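Local coordinates for L-arabinose ABC transporter, periplasmic L-arabinose-binding protein (Burkholderia thailandensis, PDB 4KZK) that probably captures L-arabinose or D-galactose in the periplasm and delivers it to an ABC transporter for uptake, and binds beta-D-galactopyranose in the cleft between its lobes, at residues V122-V127 and D177-A182; P138-S143 and Y296-N301. One frame throughout, in Å; residues are numbered along the deposited sequence.

Contact 1: residues V122-V127 and D177-A182. With GAL (beta-D-galactopyranose), chain B.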
# COMPACT_ATOMS: atom_id res chain seq x y z
N VAL A 122 -5.95 2.70 -9.72
CA VAL A 122 -5.93 3.02 -8.29
C VAL A 122 -4.69 2.37 -7.68
O VAL A 122 -4.32 1.25 -8.05
CB VAL A 122 -7.26 2.62 -7.60
CG1 VAL A 122 -7.47 1.12 -7.59
CG2 VAL A 122 -7.36 3.22 -6.21
N ASP A 123 -4.06 3.11 -6.77
CA ASP A 123 -2.89 2.72 -5.98
C ASP A 123 -1.60 2.71 -6.78
O ASP A 123 -0.72 3.49 -6.49
CB ASP A 123 -3.11 1.39 -5.26
CG ASP A 123 -4.39 1.40 -4.49
OD1 ASP A 123 -4.53 2.28 -3.59
OD2 ASP A 123 -5.29 0.60 -4.78
N ASP A 124 -1.54 1.86 -7.80
CA ASP A 124 -0.33 1.62 -8.55
C ASP A 124 -0.54 2.13 -9.96
O ASP A 124 -1.32 1.58 -10.73
CB ASP A 124 0.02 0.15 -8.57
CG ASP A 124 0.25 -0.46 -7.18
OD1 ASP A 124 0.16 0.28 -6.18
OD2 ASP A 124 0.52 -1.68 -7.12
N GLN A 125 0.19 3.19 -10.32
CA GLN A 125 -0.05 3.89 -11.58
C GLN A 125 0.51 3.13 -12.76
O GLN A 125 1.66 2.69 -12.74
CB GLN A 125 0.55 5.32 -11.52
CG GLN A 125 0.10 6.21 -12.67
CD GLN A 125 0.60 7.64 -12.53
OE1 GLN A 125 1.60 7.91 -11.82
NE2 GLN A 125 -0.09 8.56 -13.18
N LEU A 126 -0.29 2.99 -13.82
CA LEU A 126 0.13 2.25 -15.01
C LEU A 126 1.19 3.06 -15.77
O LEU A 126 1.14 4.30 -15.79
CB LEU A 126 -1.08 1.96 -15.90
CG LEU A 126 -2.19 1.08 -15.30
CD1 LEU A 126 -3.37 1.00 -16.26
CD2 LEU A 126 -1.68 -0.30 -14.97
N VAL A 127 2.15 2.36 -16.38
CA VAL A 127 3.27 3.01 -17.09
C VAL A 127 3.56 2.34 -18.41
O VAL A 127 3.15 1.19 -18.64
CB VAL A 127 4.58 3.00 -16.26
CG1 VAL A 127 4.39 3.68 -14.92
CG2 VAL A 127 5.12 1.58 -16.10
N ASP A 177 11.81 -1.85 -4.98
CA ASP A 177 12.11 -0.60 -5.68
C ASP A 177 11.67 -0.56 -7.14
O ASP A 177 11.64 0.52 -7.74
CB ASP A 177 13.60 -0.27 -5.59
CG ASP A 177 14.03 0.22 -4.21
OD1 ASP A 177 13.18 0.45 -3.33
OD2 ASP A 177 15.23 0.41 -3.99
N GLN A 178 11.30 -1.71 -7.70
CA GLN A 178 10.79 -1.74 -9.07
C GLN A 178 9.42 -1.06 -9.22
O GLN A 178 9.01 -0.72 -10.34
CB GLN A 178 10.70 -3.17 -9.56
CG GLN A 178 9.63 -3.98 -8.84
CD GLN A 178 9.77 -5.46 -9.07
OE1 GLN A 178 10.64 -6.13 -8.49
NE2 GLN A 178 8.89 -6.00 -9.89
N LEU A 179 8.71 -0.86 -8.12
CA LEU A 179 7.43 -0.15 -8.16
C LEU A 179 7.58 1.25 -7.58
O LEU A 179 7.86 1.38 -6.40
CB LEU A 179 6.38 -0.93 -7.39
CG LEU A 179 4.98 -0.33 -7.32
CD1 LEU A 179 4.31 -0.33 -8.69
CD2 LEU A 179 4.12 -1.05 -6.29
N PRO A 180 7.38 2.30 -8.41
CA PRO A 180 7.64 3.65 -7.91
C PRO A 180 6.99 4.00 -6.57
O PRO A 180 7.66 4.56 -5.71
CB PRO A 180 7.14 4.55 -9.05
CG PRO A 180 7.35 3.73 -10.25
CD PRO A 180 7.10 2.31 -9.86
N THR A 181 5.72 3.67 -6.38
CA THR A 181 5.07 4.06 -5.13
C THR A 181 5.75 3.38 -3.95
O THR A 181 5.90 3.95 -2.89
CB THR A 181 3.53 3.85 -5.14
OG1 THR A 181 2.95 4.40 -3.94
CG2 THR A 181 3.16 2.38 -5.25
N ALA A 182 6.18 2.14 -4.12
CA ALA A 182 6.88 1.45 -3.04
C ALA A 182 8.24 2.08 -2.76
O ALA A 182 8.63 2.26 -1.61
CB ALA A 182 7.04 -0.04 -3.36
C1 GAL B . -0.53 -0.60 -2.95
C2 GAL B . -0.26 -1.60 -1.83
C3 GAL B . -1.46 -1.58 -0.86
C4 GAL B . -1.73 -0.15 -0.40
C5 GAL B . -1.95 0.73 -1.62
C6 GAL B . -2.16 2.19 -1.22
O1 GAL B . 0.63 -0.55 -3.75
O2 GAL B . -0.11 -2.88 -2.40
O3 GAL B . -1.25 -2.45 0.25
O4 GAL B . -0.67 0.32 0.40
O5 GAL B . -0.77 0.69 -2.41
O6 GAL B . -2.36 3.00 -2.37
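The sugar pocket in the cleft between the two lobes is where Asp124, on the loop after strand 118-122, meets Leu179 and Thr181 at the start of helix 180-195. The contact is apolar on the helix side: Leu179 CD2 lies 3.7 Å from Asp124 OD2, the two side chains crossing at about a right angle, and Thr181 CG2 comes to 3.8 Å from Asp124 OD1. Thr181 is turned with its hydroxyl anti to the backbone N (chi1 -174°), which leaves the methyl to face the carboxylate while OG1 is hydrogen-bonded to Arg185 NH2, itself a ligand of the galactose. Each oxygen of Asp124 has a polar partner as well. OD1 accepts a hydrogen bond from GAL O1 at 2.6 Å, and OD2 forms a salt bridge with Lys44, which also binds the sugar and probably steadies the charge of this buried group. Next to it, Asp123 OD1 accepts a hydrogen bond from GAL O6, again at 2.6 Å, and is held in addition by Trp50 NE1 and His294 ND1. Sugar hydroxyls gripped by carboxylates, amides and basic side chains across a closed cleft are characteristic of the periplasmic sugar-binding proteins.

Contact 2: residues P138-S143 and Y296-N301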
# COMPACT_ATOMS: atom_id res chain seq x y z
N PRO A 138 -6.79 8.26 -15.70
CA PRO A 138 -6.91 8.95 -14.41
C PRO A 138 -6.50 8.00 -13.31
O PRO A 138 -6.81 6.81 -13.38
CB PRO A 138 -8.40 9.27 -14.32
CG PRO A 138 -9.04 8.25 -15.20
CD PRO A 138 -8.10 8.06 -16.33
N HIS A 139 -5.80 8.55 -12.32
CA HIS A 139 -5.19 7.76 -11.26
C HIS A 139 -5.48 8.32 -9.88
O HIS A 139 -5.50 9.54 -9.70
CB HIS A 139 -3.68 7.71 -11.47
CG HIS A 139 -2.97 6.90 -10.44
ND1 HIS A 139 -3.09 5.53 -10.37
CD2 HIS A 139 -2.17 7.27 -9.42
CE1 HIS A 139 -2.41 5.09 -9.33
NE2 HIS A 139 -1.82 6.12 -8.75
N MET A 140 -5.68 7.45 -8.91
CA MET A 140 -5.69 7.85 -7.52
C MET A 140 -4.74 6.98 -6.75
O MET A 140 -4.83 5.75 -6.84
CB MET A 140 -7.08 7.76 -6.90
CG MET A 140 -7.11 8.27 -5.47
SD MET A 140 -8.69 8.16 -4.60
CE MET A 140 -9.71 9.25 -5.58
N GLY A 141 -3.81 7.60 -6.03
CA GLY A 141 -2.91 6.86 -5.15
C GLY A 141 -2.59 7.69 -3.94
O GLY A 141 -3.23 8.72 -3.72
N ILE A 142 -1.60 7.26 -3.18
CA ILE A 142 -1.21 7.98 -1.99
C ILE A 142 -0.05 8.93 -2.30
O ILE A 142 0.71 8.70 -3.24
CB ILE A 142 -0.86 7.04 -0.81
CG1 ILE A 142 0.47 6.29 -1.00
CG2 ILE A 142 -1.99 6.07 -0.58
CD1 ILE A 142 0.88 5.49 0.20
N SER A 143 0.09 9.98 -1.49
CA SER A 143 1.25 10.87 -1.58
C SER A 143 2.45 10.17 -0.94
O SER A 143 2.78 10.37 0.22
CB SER A 143 0.97 12.22 -0.92
OG SER A 143 1.97 13.17 -1.33
N TYR A 296 -14.67 4.41 -2.90
CA TYR A 296 -15.96 5.08 -3.17
C TYR A 296 -15.75 6.23 -4.18
O TYR A 296 -16.45 6.27 -5.19
CB TYR A 296 -16.61 5.51 -1.84
CG TYR A 296 -18.01 6.06 -1.93
CD1 TYR A 296 -18.21 7.36 -2.30
CD2 TYR A 296 -19.10 5.27 -1.60
CE1 TYR A 296 -19.49 7.89 -2.38
CE2 TYR A 296 -20.40 5.78 -1.67
CZ TYR A 296 -20.58 7.09 -2.07
OH TYR A 296 -21.85 7.64 -2.14
N ASP A 297 -14.78 7.11 -3.95
CA ASP A 297 -14.61 8.30 -4.81
C ASP A 297 -14.14 7.95 -6.22
O ASP A 297 -14.54 8.58 -7.19
CB ASP A 297 -13.67 9.35 -4.22
CG ASP A 297 -14.27 10.06 -3.03
OD1 ASP A 297 -15.33 9.63 -2.57
OD2 ASP A 297 -13.66 11.04 -2.57
N THR A 298 -13.27 6.95 -6.33
CA THR A 298 -12.87 6.48 -7.65
C THR A 298 -14.10 5.95 -8.40
O THR A 298 -14.28 6.26 -9.58
CB THR A 298 -11.84 5.36 -7.55
OG1 THR A 298 -12.34 4.33 -6.69
CG2 THR A 298 -10.49 5.91 -7.06
N SER A 299 -14.93 5.17 -7.72
CA SER A 299 -16.09 4.55 -8.36
C SER A 299 -17.08 5.63 -8.82
O SER A 299 -17.68 5.52 -9.89
CB SER A 299 -16.76 3.54 -7.43
OG SER A 299 -15.93 2.42 -7.14
N VAL A 300 -17.25 6.67 -8.01
CA VAL A 300 -18.12 7.79 -8.41
C VAL A 300 -17.53 8.56 -9.59
O VAL A 300 -18.27 8.92 -10.53
CB VAL A 300 -18.43 8.72 -7.22
CG1 VAL A 300 -19.10 10.01 -7.68
CG2 VAL A 300 -19.32 7.98 -6.22
N ASN A 301 -16.23 8.82 -9.56
CA ASN A 301 -15.56 9.47 -10.67
C ASN A 301 -15.77 8.68 -11.96
O ASN A 301 -16.12 9.26 -12.99
CB ASN A 301 -14.06 9.67 -10.39
CG ASN A 301 -13.80 10.75 -9.35
OD1 ASN A 301 -14.63 11.63 -9.10
ND2 ASN A 301 -12.61 10.70 -8.76
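Met140 reaches out from strand 139-142 and packs its side chain, from CB to CE, round the methyl group of Thr298 on helix 291-308, the two side chains running at a slant to one another. The touching is spread along the methionine: Thr298 CG2 lies 3.9 Å from Met140 CB, 3.8 Å from Met140 SD and 3.7 Å from Met140 CE. This follows from the shape of the chain. It is extended through its first two torsions, with CG anti to the backbone N (chi1 -176°), and bends at the sulfur (chi3 -64°), so that CB, SD and CE all come within range of the one methyl group. The bent end also brings Met140 CE to the preceding residue of the helix, 4.2 Å from Asp297 CB.

Strand 139-142 belongs to the parallel part of the sheet, and helix 291-308 packs against one face of it, as in the alpha/beta lobes of the type I periplasmic binding proteins. The CB of Met140 points toward this helix, whereas that of His139 points away from it.

The hydroxyl of Thr298 is turned back to its own helix (chi1 52°), where OG1 is hydrogen-bonded to the carbonyl O of His294 one turn earlier, while the methyl faces the thioether end of Met140. The buried polar atom thus has its partner inside its own helix. Around the methionine, Leu293 and His294 of the same helix and Val316 and Thr318 of strand 315-324 add further side-chain contacts.

Both contacts are buried, but they serve different places in the fold. Contact 1 spans the cleft, bringing a loop of one lobe against the first turn of a helix in the other, with the galactose beside it; contact 2 lies within a single lobe, between a sheet strand and a covering helix. In contact 1 methyl groups meet a carboxylate whose polar bonds go to the sugar and to a lysine; in contact 2 methyl, thioether and aliphatic groups meet one another. The two meet directly: Asp123 N and Met140 O, 2.7 Å apart, probably form a hydrogen bond, and the His139 ring packs on the backbone of 123-125. His294 of helix 291-308 reaches both contacts.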